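Local coordinates for protein type III restriction-modification enzyme EcoP15I Res subunit (Escherichia coli, PDB 4ZCF) that cleaves DNA 25-27 base pairs downstream of one of two inversely oriented CAGCAG sites, acting with the Mod subunits as an ATP-binding helicase-like endonuclease, at residues 89-94 against 124-129; 112-115 against 119-122; 131-136 against 142-147; 97-102 against 179-184. All blocks are in the same frame, centred on the assembly; numbering follows the deposited sequence.

Contact 1 (89-94 against 124-129); sequences GKTYTY and VNFLKS. With AMP (adenosine monophosphate), chain H.
Thr91 and Tyr92, where the P-loop (Walker A motif) runs into its helix, face Phe126 of helix 117-128 across the AMP site. The Phe126 side chain extends from its helix with CG anti to the backbone N (chi1 -169°), which brings the ring edge to the P-loop helix. Thr91 CG2 lies near the ring plane, 3.7 Å from Phe126 CD2, and Tyr92 N sits at the same edge, 3.9 Å from Phe126 CE2. The ring also turns a face to the nucleotide: AMP C4 stands 4.2 Å above its plane, toward the rim, with the ribose C2' over the same ring. Gly89, Lys90 and Thr91 form the Gly-Lys-Thr end of the Walker A sequence, as in other P-loop NTPases. Thr91 sets its hydroxyl beside its own backbone N (chi1 -49°), and OG1 comes within 2.7 Å of AMP O2P while the methyl is left to meet Phe126. Gly89 has positive phi, and a side chain there would run into the adenine amino group N6. Lys90 NZ forms a salt bridge with Glu227, and Tyr92 OH is hydrogen-bonded to His135.

Contact 2 (112-115 against 119-122); sequences IIVP and IKAG. With AMP (adenosine monophosphate), chain H.
Val114, at the C-terminal side of strand 109-113, comes nearest to Lys120 in the first turns of helix 117-128, the two CA atoms lying 6.1 Å apart where the chain turns back from strand into helix. Val114 divides its methyls between two helix residues. CG1, beside the backbone N (chi1 -62°), meets Ile119 CG2 at 3.8 Å as the two side chains slide past each other in opposite directions, whereas CG2 lies 3.7 Å from Lys120 CB, crossing that chain at about a right angle. Pro115 adds its ring, with CD 3.7 Å from Ile119 CD1, again nearly perpendicular. Ile119 therefore has Val114 and Pro115 on its CG2 and CD1 atoms, yet CG2 also approaches AMP O3P at 3.5 Å, placing an apolar branch against the phosphate. A serine in place of Ile119 would probably lose both the Val114 and Pro115 packing and leave a gap between these two residues and the phosphate. One turn on, Gly122 O accepts a weak 3.0 Å hydrogen bond from AMP O3', and a side chain on Gly122 would crowd that ribose hydroxyl. The Lys120 amine leaves the contact for Val149 O and Asn187 OD1. Strand 109-113 lies inside the parallel sheet, between strands 180-186 and 222-226, and helix 117-128 follows at its C-terminal side, where Asp226 touches both Val114 and Ile119.

Contact 3 (131-136 against 142-147); sequences ALKEHF and RELRTY
Leu144 O is approached by two cationic side chains: Lys133 NZ, from the helix, gives it a weak hydrogen bond of 3.3 Å, and Arg145 NH1, from the next strand residue, a bent and weak one of 3.0 Å (N-H...O 128°). Sharing this carbonyl brings Lys133 NZ and Arg145 NH1 to 4.2 Å, a like-charge approach that the carbonyl and the carboxylate of Glu143, whose OE1 is 5.1 Å from Lys133 NZ, would probably ease. Glu143 itself is paired with Arg137. The lysine reaches over from the helix with an extended chain that bends only at its last torsion. Closer to the start of the strand a water donates to both Lys133 O and Arg142 O, the latter at 2.7 Å, and so joins two backbones whose own polar groups do not bond directly. The apolar half belongs to the leucines. Leu132 CD1 meets Leu144 CD2 at 3.6 Å, the two side chains crossing at about a right angle; Leu144 carries CG between its backbone N and carbonyl carbon (chi1 64°), which swings the isobutyl group up to the helix. Arg142 sends its guanidinium away, NE bonding to Asn102. Segment 131-136 of helix 130-140 and strand segment 143-147 run roughly antiparallel, at 141°, their axes 8.8 Å apart at closest, and complete the crossover that begins at strand 109-113. The strand is outermost in the sheet, pairing with 180-186, while helices 90-105 and 117-128 cover Leu144 through Phe99 and Leu127.

Contact 4 (97-102 against 179-184); sequences TIFDLN and KYIHVL
Ile181 carries the tight part of this contact: on segment 179-184 it alone comes within 4.5 Å of the helix segment, and Ile98, Phe99 and Asn102 close round it. Its CG1 branch, beside the backbone N (chi1 -71°), carries CD1 to within 3.5 Å of Phe99 CD1, the methyl standing obliquely to the ring. CG2 takes the other direction and meets Ile98 CG2 at 3.9 Å. Asn102 comes from the opposite direction, its CG anti to the backbone N (chi1 178°), and lays its amide against the same branch, with CG 3.4 Å from Ile181 CG1. Although it lies against an aliphatic chain, the buried amide is satisfied at both ends, ND2 giving a bond to Ile107 O and OD1 taking one from Arg142 NE. An alanine at Asn102 would probably leave Ile107 O and Arg142 NE without these mates and open a gap beside the Ile181 ethyl branch. Packing thins out along the strand in both directions. Val183 also points toward the helix but makes no close contact with it, and Tyr180, partly exposed, turns away from it, as does Lys179, whose side chain is not modelled past CB. Segment 97-102 of helix 90-105 lies across strand segment 180-184 at 130°, their axes 10.1 Å apart at closest. Phe99 continues onto Phe136 and Leu144, Ile98 onto Phe110, and the strand itself is inserted between 143-148 and 109-113 in the parallel sheet.

Contacts 1 and 4 are buried and share helix 90-105: its first turn serves the nucleotide at contact 1, its later turns cover the sheet at contact 4, with centres about 13 Å apart. Contacts 2 and 3 are only partly buried. Contact 2 uses the same helix 117-128 as contact 1, and both touch AMP. Contact 3 lies at the sheet margin, where water and charged side chains join the leucines; contact 4, one strand further in, is mainly apolar. Backbone bonding within the sheet ties contacts 2, 3 and 4 together, Glu143 N to Lys179 O and Ile112 N to Leu184 O, while Tyr92 links contact 1 to the helix of contact 3.

Contact 1 (89-94 against 124-129)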
# COMPACT_ATOMS: atom_id res chain seq x y z
N GLY C 89 -9.66 32.94 -11.51
CA GLY C 89 -8.83 31.81 -11.91
C GLY C 89 -7.36 31.88 -11.52
O GLY C 89 -6.50 31.66 -12.38
N LYS C 90 -7.06 32.18 -10.23
CA LYS C 90 -5.67 32.27 -9.76
C LYS C 90 -4.95 30.90 -9.75
O LYS C 90 -3.73 30.85 -9.97
CB LYS C 90 -5.53 33.01 -8.41
CG LYS C 90 -6.21 32.35 -7.21
CD LYS C 90 -5.45 32.63 -5.92
CE LYS C 90 -6.24 32.22 -4.70
NZ LYS C 90 -7.11 33.33 -4.20
N THR C 91 -5.72 29.81 -9.53
CA THR C 91 -5.27 28.43 -9.51
C THR C 91 -4.79 28.05 -10.91
O THR C 91 -3.65 27.62 -11.05
CB THR C 91 -6.38 27.52 -8.94
OG1 THR C 91 -6.86 28.08 -7.73
CG2 THR C 91 -5.90 26.10 -8.68
N TYR C 92 -5.64 28.23 -11.94
CA TYR C 92 -5.26 27.98 -13.33
C TYR C 92 -3.95 28.74 -13.70
O TYR C 92 -3.07 28.15 -14.34
CB TYR C 92 -6.38 28.37 -14.30
CG TYR C 92 -5.97 28.26 -15.76
CD1 TYR C 92 -5.97 27.04 -16.42
CD2 TYR C 92 -5.53 29.38 -16.46
CE1 TYR C 92 -5.56 26.94 -17.75
CE2 TYR C 92 -5.11 29.29 -17.78
CZ TYR C 92 -5.12 28.07 -18.42
OH TYR C 92 -4.68 27.98 -19.72
N THR C 93 -3.86 30.04 -13.31
CA THR C 93 -2.72 30.93 -13.56
C THR C 93 -1.41 30.39 -12.95
O THR C 93 -0.42 30.30 -13.67
CB THR C 93 -3.05 32.37 -13.16
OG1 THR C 93 -4.14 32.86 -13.96
CG2 THR C 93 -1.86 33.31 -13.29
N TYR C 94 -1.42 30.01 -11.66
CA TYR C 94 -0.22 29.45 -11.05
C TYR C 94 0.19 28.10 -11.62
O TYR C 94 1.38 27.80 -11.72
CB TYR C 94 -0.22 29.53 -9.51
CG TYR C 94 -1.08 28.58 -8.70
CD1 TYR C 94 -0.86 27.21 -8.73
CD2 TYR C 94 -1.94 29.07 -7.72
CE1 TYR C 94 -1.57 26.33 -7.90
CE2 TYR C 94 -2.65 28.21 -6.89
CZ TYR C 94 -2.47 26.84 -6.99
OH TYR C 94 -3.18 26.01 -6.15
N VAL C 124 -6.18 19.68 -5.57
CA VAL C 124 -5.87 18.32 -6.02
C VAL C 124 -6.87 17.83 -7.08
O VAL C 124 -6.45 17.36 -8.14
CB VAL C 124 -5.67 17.37 -4.81
CG1 VAL C 124 -5.60 15.91 -5.23
CG2 VAL C 124 -4.42 17.76 -4.02
N ASN C 125 -8.17 18.01 -6.85
CA ASN C 125 -9.25 17.65 -7.77
C ASN C 125 -8.97 18.23 -9.15
O ASN C 125 -8.92 17.50 -10.14
CB ASN C 125 -10.59 18.18 -7.22
CG ASN C 125 -11.82 17.55 -7.81
OD1 ASN C 125 -12.41 16.63 -7.23
ND2 ASN C 125 -12.26 18.05 -8.95
N PHE C 126 -8.72 19.55 -9.21
CA PHE C 126 -8.40 20.29 -10.43
C PHE C 126 -7.15 19.75 -11.12
O PHE C 126 -7.19 19.52 -12.32
CB PHE C 126 -8.24 21.78 -10.09
CG PHE C 126 -8.17 22.73 -11.27
CD1 PHE C 126 -8.99 22.55 -12.38
CD2 PHE C 126 -7.35 23.85 -11.23
CE1 PHE C 126 -8.93 23.43 -13.46
CE2 PHE C 126 -7.31 24.75 -12.30
CZ PHE C 126 -8.09 24.52 -13.41
N LEU C 127 -6.07 19.51 -10.35
CA LEU C 127 -4.78 18.98 -10.82
C LEU C 127 -4.88 17.60 -11.43
O LEU C 127 -4.16 17.32 -12.39
CB LEU C 127 -3.76 18.95 -9.69
CG LEU C 127 -3.05 20.27 -9.38
CD1 LEU C 127 -2.46 20.26 -7.99
CD2 LEU C 127 -1.97 20.58 -10.41
N LYS C 128 -5.77 16.74 -10.90
CA LYS C 128 -5.98 15.37 -11.37
C LYS C 128 -7.03 15.23 -12.49
O LYS C 128 -7.12 14.17 -13.10
CB LYS C 128 -6.35 14.47 -10.17
CG LYS C 128 -5.17 14.24 -9.22
CD LYS C 128 -5.48 13.16 -8.19
CE LYS C 128 -4.28 12.83 -7.36
NZ LYS C 128 -4.65 12.37 -6.00
N SER C 129 -7.84 16.27 -12.73
CA SER C 129 -8.92 16.23 -13.72
C SER C 129 -8.41 16.04 -15.13
O SER C 129 -7.40 16.64 -15.50
CB SER C 129 -9.81 17.46 -13.63
OG SER C 129 -9.11 18.63 -14.03
P AMP H . -8.21 27.89 -4.64
O1P AMP H . -8.31 28.35 -3.23
O2P AMP H . -7.77 29.11 -5.36
O3P AMP H . -7.00 27.02 -4.66
O5' AMP H . -9.52 27.16 -5.19
C5' AMP H . -10.17 27.65 -6.35
C4' AMP H . -10.76 26.54 -7.16
O4' AMP H . -11.41 27.07 -8.35
C3' AMP H . -9.70 25.62 -7.65
O3' AMP H . -9.54 24.55 -6.72
C2' AMP H . -10.13 25.17 -8.98
O2' AMP H . -10.87 23.95 -8.89
C1' AMP H . -11.06 26.24 -9.49
N9 AMP H . -10.54 26.99 -10.56
C8 AMP H . -9.51 27.81 -10.43
N7 AMP H . -9.27 28.43 -11.62
C5 AMP H . -10.31 27.95 -12.54
C6 AMP H . -10.69 28.15 -13.89
N6 AMP H . -9.97 29.03 -14.73
N1 AMP H . -11.76 27.46 -14.37
C2 AMP H . -12.45 26.61 -13.62
N3 AMP H . -12.15 26.38 -12.35
C4 AMP H . -11.11 27.00 -11.75

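Contact 2 (112-115 against 119-122)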
# COMPACT_ATOMS: atom_id res chain seq x y z
N ILE C 112 3.33 23.10 -3.78
CA ILE C 112 2.13 23.95 -3.71
C ILE C 112 1.73 23.95 -2.25
O ILE C 112 1.27 22.91 -1.74
CB ILE C 112 0.93 23.48 -4.60
CG1 ILE C 112 1.27 23.51 -6.09
CG2 ILE C 112 -0.33 24.32 -4.30
CD1 ILE C 112 0.26 22.74 -6.94
N ILE C 113 1.89 25.11 -1.57
CA ILE C 113 1.52 25.21 -0.17
C ILE C 113 0.13 25.85 0.00
O ILE C 113 -0.13 26.96 -0.49
CB ILE C 113 2.66 25.74 0.74
CG1 ILE C 113 3.96 24.95 0.44
CG2 ILE C 113 2.26 25.62 2.24
CD1 ILE C 113 5.22 25.32 1.19
N VAL C 114 -0.80 25.09 0.62
CA VAL C 114 -2.19 25.49 0.81
C VAL C 114 -2.51 25.65 2.30
O VAL C 114 -1.82 25.04 3.11
CB VAL C 114 -3.22 24.61 0.01
CG1 VAL C 114 -3.00 24.71 -1.50
CG2 VAL C 114 -3.22 23.15 0.47
N PRO C 115 -3.44 26.52 2.73
CA PRO C 115 -3.62 26.71 4.18
C PRO C 115 -4.71 25.86 4.84
O PRO C 115 -4.80 25.83 6.08
CB PRO C 115 -3.99 28.19 4.26
CG PRO C 115 -4.74 28.46 2.97
CD PRO C 115 -4.31 27.43 1.96
N ILE C 119 -9.21 23.74 0.35
CA ILE C 119 -8.38 24.25 -0.72
C ILE C 119 -7.47 23.09 -1.20
O ILE C 119 -7.30 22.93 -2.40
CB ILE C 119 -7.59 25.54 -0.31
CG1 ILE C 119 -8.54 26.70 0.06
CG2 ILE C 119 -6.59 25.96 -1.40
CD1 ILE C 119 -7.82 27.96 0.76
N LYS C 120 -6.98 22.24 -0.27
CA LYS C 120 -6.17 21.07 -0.63
C LYS C 120 -6.98 20.11 -1.49
O LYS C 120 -6.49 19.68 -2.52
CB LYS C 120 -5.62 20.34 0.62
CG LYS C 120 -4.47 19.38 0.31
CD LYS C 120 -3.78 18.87 1.57
CE LYS C 120 -4.29 17.53 2.03
NZ LYS C 120 -3.55 17.05 3.22
N ALA C 121 -8.23 19.82 -1.10
CA ALA C 121 -9.14 18.94 -1.85
C ALA C 121 -9.51 19.51 -3.23
O ALA C 121 -9.51 18.77 -4.21
CB ALA C 121 -10.38 18.63 -1.02
N GLY C 122 -9.78 20.82 -3.29
CA GLY C 122 -10.13 21.53 -4.51
C GLY C 122 -8.96 21.69 -5.47
O GLY C 122 -9.14 21.56 -6.68
P AMP H . -8.21 27.89 -4.64
O1P AMP H . -8.31 28.35 -3.23
O2P AMP H . -7.77 29.11 -5.36
O3P AMP H . -7.00 27.02 -4.66
O5' AMP H . -9.52 27.16 -5.19
C5' AMP H . -10.17 27.65 -6.35
C4' AMP H . -10.76 26.54 -7.16
O4' AMP H . -11.41 27.07 -8.35
C3' AMP H . -9.70 25.62 -7.65
O3' AMP H . -9.54 24.55 -6.72
C2' AMP H . -10.13 25.17 -8.98
O2' AMP H . -10.87 23.95 -8.89
C1' AMP H . -11.06 26.24 -9.49
N9 AMP H . -10.54 26.99 -10.56
C8 AMP H . -9.51 27.81 -10.43
N7 AMP H . -9.27 28.43 -11.62
C5 AMP H . -10.31 27.95 -12.54
C6 AMP H . -10.69 28.15 -13.89
N6 AMP H . -9.97 29.03 -14.73
N1 AMP H . -11.76 27.46 -14.37
C2 AMP H . -12.45 26.61 -13.62
N3 AMP H . -12.15 26.38 -12.35
C4 AMP H . -11.11 27.00 -11.75

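Contact 3 (131-136 against 142-147)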
# COMPACT_ATOMS: atom_id res chain seq x y z
N ALA C 131 -9.77 17.09 -17.97
CA ALA C 131 -9.88 18.33 -18.75
C ALA C 131 -8.60 19.19 -18.66
O ALA C 131 -8.15 19.70 -19.69
CB ALA C 131 -11.10 19.13 -18.32
N LEU C 132 -7.97 19.26 -17.44
CA LEU C 132 -6.70 19.95 -17.11
C LEU C 132 -5.56 19.19 -17.77
O LEU C 132 -4.69 19.81 -18.39
CB LEU C 132 -6.51 19.91 -15.57
CG LEU C 132 -5.34 20.61 -14.82
CD1 LEU C 132 -3.97 20.03 -15.13
CD2 LEU C 132 -5.47 22.09 -14.79
N LYS C 133 -5.56 17.86 -17.61
CA LYS C 133 -4.54 16.96 -18.16
C LYS C 133 -4.47 17.08 -19.67
O LYS C 133 -3.39 17.32 -20.22
CB LYS C 133 -4.80 15.52 -17.70
CG LYS C 133 -4.49 15.33 -16.23
CD LYS C 133 -4.51 13.87 -15.81
CE LYS C 133 -3.79 13.70 -14.48
NZ LYS C 133 -2.31 13.89 -14.59
N GLU C 134 -5.65 17.00 -20.34
CA GLU C 134 -5.77 17.16 -21.80
C GLU C 134 -5.34 18.54 -22.23
O GLU C 134 -4.52 18.63 -23.12
CB GLU C 134 -7.18 16.85 -22.29
CG GLU C 134 -7.40 15.37 -22.53
CD GLU C 134 -8.83 14.91 -22.36
OE1 GLU C 134 -9.73 15.54 -22.96
OE2 GLU C 134 -9.05 13.91 -21.63
N HIS C 135 -5.82 19.60 -21.54
CA HIS C 135 -5.47 21.00 -21.80
C HIS C 135 -3.95 21.21 -21.82
O HIS C 135 -3.42 21.72 -22.81
CB HIS C 135 -6.14 21.94 -20.78
CG HIS C 135 -5.78 23.39 -20.92
ND1 HIS C 135 -6.37 24.19 -21.87
CD2 HIS C 135 -4.90 24.14 -20.20
CE1 HIS C 135 -5.83 25.39 -21.72
NE2 HIS C 135 -4.94 25.40 -20.72
N PHE C 136 -3.25 20.77 -20.77
CA PHE C 136 -1.80 20.94 -20.65
C PHE C 136 -0.90 20.00 -21.43
O PHE C 136 0.26 20.35 -21.67
CB PHE C 136 -1.38 21.08 -19.19
CG PHE C 136 -1.75 22.41 -18.56
CD1 PHE C 136 -1.17 23.60 -19.01
CD2 PHE C 136 -2.63 22.46 -17.49
CE1 PHE C 136 -1.50 24.82 -18.41
CE2 PHE C 136 -2.94 23.68 -16.88
CZ PHE C 136 -2.37 24.85 -17.34
N ARG C 142 3.48 17.75 -21.82
CA ARG C 142 3.90 17.49 -20.45
C ARG C 142 2.79 16.82 -19.64
O ARG C 142 1.61 17.02 -19.91
CB ARG C 142 4.33 18.78 -19.73
CG ARG C 142 5.60 19.43 -20.28
CD ARG C 142 6.84 18.60 -20.04
NE ARG C 142 8.06 19.33 -20.38
CZ ARG C 142 8.63 19.34 -21.57
NH1 ARG C 142 8.09 18.66 -22.58
NH2 ARG C 142 9.75 20.03 -21.78
N GLU C 143 3.20 16.03 -18.64
CA GLU C 143 2.31 15.32 -17.72
C GLU C 143 2.63 15.76 -16.32
O GLU C 143 3.80 15.82 -15.95
CB GLU C 143 2.51 13.79 -17.82
CG GLU C 143 2.40 13.21 -19.21
CD GLU C 143 1.03 13.19 -19.86
OE1 GLU C 143 0.01 13.33 -19.15
OE2 GLU C 143 1.00 12.99 -21.10
N LEU C 144 1.62 16.08 -15.53
CA LEU C 144 1.92 16.43 -14.15
C LEU C 144 1.65 15.24 -13.21
O LEU C 144 0.62 14.56 -13.32
CB LEU C 144 1.28 17.76 -13.68
CG LEU C 144 -0.25 17.87 -13.61
CD1 LEU C 144 -0.78 17.39 -12.27
CD2 LEU C 144 -0.67 19.30 -13.78
N ARG C 145 2.64 14.93 -12.37
CA ARG C 145 2.57 13.89 -11.35
C ARG C 145 2.35 14.67 -10.08
O ARG C 145 3.05 15.66 -9.81
CB ARG C 145 3.85 13.04 -11.30
CG ARG C 145 4.10 12.17 -12.53
CD ARG C 145 3.07 11.05 -12.73
NE ARG C 145 3.05 10.57 -14.12
CZ ARG C 145 2.34 11.11 -15.11
NH1 ARG C 145 1.53 12.14 -14.87
NH2 ARG C 145 2.42 10.62 -16.34
N THR C 146 1.29 14.30 -9.36
CA THR C 146 0.85 14.98 -8.15
C THR C 146 1.04 14.08 -6.94
O THR C 146 0.66 12.91 -6.97
CB THR C 146 -0.54 15.64 -8.37
OG1 THR C 146 -0.98 16.29 -7.18
CG2 THR C 146 -1.57 14.66 -8.85
N TYR C 147 1.70 14.62 -5.90
CA TYR C 147 2.02 13.93 -4.65
C TYR C 147 1.33 14.73 -3.56
O TYR C 147 1.68 15.88 -3.31
CB TYR C 147 3.55 13.88 -4.42
CG TYR C 147 4.31 13.38 -5.63
CD1 TYR C 147 4.76 14.25 -6.61
CD2 TYR C 147 4.54 12.01 -5.81
CE1 TYR C 147 5.42 13.78 -7.74
CE2 TYR C 147 5.22 11.54 -6.93
CZ TYR C 147 5.63 12.43 -7.91
OH TYR C 147 6.28 11.98 -9.03
O HOH W 1 -0.74 17.28 -18.71

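Contact 4 (97-102 against 179-184)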
# COMPACT_ATOMS: atom_id res chain seq x y z
N THR C 97 1.77 28.85 -14.99
CA THR C 97 3.10 29.38 -14.73
C THR C 97 4.10 28.23 -14.44
O THR C 97 5.23 28.28 -14.93
CB THR C 97 3.07 30.44 -13.63
OG1 THR C 97 1.95 31.30 -13.81
CG2 THR C 97 4.32 31.28 -13.59
N ILE C 98 3.68 27.19 -13.69
CA ILE C 98 4.48 26.00 -13.37
C ILE C 98 4.96 25.32 -14.68
O ILE C 98 6.12 24.89 -14.76
CB ILE C 98 3.64 25.05 -12.47
CG1 ILE C 98 3.82 25.41 -11.00
CG2 ILE C 98 3.95 23.55 -12.73
CD1 ILE C 98 2.67 25.00 -10.12
N PHE C 99 4.06 25.27 -15.69
CA PHE C 99 4.32 24.72 -17.02
C PHE C 99 5.23 25.60 -17.81
O PHE C 99 6.07 25.08 -18.54
CB PHE C 99 3.02 24.49 -17.79
CG PHE C 99 2.31 23.22 -17.40
CD1 PHE C 99 2.62 22.01 -18.01
CD2 PHE C 99 1.34 23.23 -16.41
CE1 PHE C 99 1.98 20.83 -17.63
CE2 PHE C 99 0.69 22.05 -16.04
CZ PHE C 99 1.02 20.86 -16.65
N ASP C 100 5.12 26.94 -17.62
CA ASP C 100 5.99 27.93 -18.28
C ASP C 100 7.41 27.96 -17.69
O ASP C 100 8.38 28.02 -18.46
CB ASP C 100 5.34 29.31 -18.39
CG ASP C 100 4.50 29.49 -19.64
OD1 ASP C 100 4.54 28.61 -20.53
OD2 ASP C 100 3.85 30.54 -19.77
N LEU C 101 7.55 27.84 -16.36
CA LEU C 101 8.88 27.76 -15.72
C LEU C 101 9.56 26.44 -16.10
O LEU C 101 10.79 26.37 -16.19
CB LEU C 101 8.79 27.93 -14.19
CG LEU C 101 8.43 29.34 -13.70
CD1 LEU C 101 7.80 29.28 -12.32
CD2 LEU C 101 9.66 30.27 -13.72
N ASN C 102 8.74 25.41 -16.39
CA ASN C 102 9.23 24.14 -16.86
C ASN C 102 9.67 24.24 -18.33
O ASN C 102 10.75 23.75 -18.67
CB ASN C 102 8.19 23.05 -16.70
CG ASN C 102 8.67 21.73 -17.22
OD1 ASN C 102 8.29 21.31 -18.32
ND2 ASN C 102 9.58 21.09 -16.49
N LYS C 179 8.93 14.26 -19.91
CA LYS C 179 7.55 14.71 -20.10
C LYS C 179 6.83 14.95 -18.77
O LYS C 179 5.68 15.36 -18.78
CB LYS C 179 6.79 13.69 -20.95
N TYR C 180 7.50 14.72 -17.63
CA TYR C 180 6.86 14.89 -16.32
C TYR C 180 7.33 16.05 -15.48
O TYR C 180 8.53 16.23 -15.27
CB TYR C 180 6.95 13.61 -15.46
CG TYR C 180 6.78 12.30 -16.19
CD1 TYR C 180 5.59 12.00 -16.86
CD2 TYR C 180 7.76 11.32 -16.14
CE1 TYR C 180 5.43 10.78 -17.53
CE2 TYR C 180 7.59 10.08 -16.77
CZ TYR C 180 6.42 9.82 -17.47
OH TYR C 180 6.25 8.61 -18.10
N ILE C 181 6.36 16.77 -14.93
CA ILE C 181 6.52 17.83 -13.94
C ILE C 181 6.00 17.17 -12.64
O ILE C 181 4.95 16.52 -12.67
CB ILE C 181 5.72 19.11 -14.32
CG1 ILE C 181 6.37 19.81 -15.52
CG2 ILE C 181 5.62 20.07 -13.14
CD1 ILE C 181 5.40 20.54 -16.39
N HIS C 182 6.76 17.29 -11.54
CA HIS C 182 6.42 16.69 -10.25
C HIS C 182 5.93 17.75 -9.27
O HIS C 182 6.64 18.72 -9.00
CB HIS C 182 7.61 15.88 -9.69
CG HIS C 182 8.16 14.87 -10.65
ND1 HIS C 182 7.52 13.67 -10.88
CD2 HIS C 182 9.28 14.92 -11.42
CE1 HIS C 182 8.25 13.03 -11.79
NE2 HIS C 182 9.32 13.75 -12.14
N VAL C 183 4.72 17.58 -8.73
CA VAL C 183 4.17 18.58 -7.80
C VAL C 183 3.67 18.07 -6.42
O VAL C 183 2.82 17.18 -6.34
CB VAL C 183 3.21 19.58 -8.52
CG1 VAL C 183 1.94 18.90 -9.02
CG2 VAL C 183 2.88 20.76 -7.62
N LEU C 184 4.22 18.65 -5.35
CA LEU C 184 3.86 18.35 -3.97
C LEU C 184 2.79 19.29 -3.44
O LEU C 184 3.07 20.47 -3.21
CB LEU C 184 5.08 18.34 -3.04
CG LEU C 184 4.84 17.75 -1.65
CD1 LEU C 184 4.83 16.24 -1.69
CD2 LEU C 184 5.88 18.21 -0.67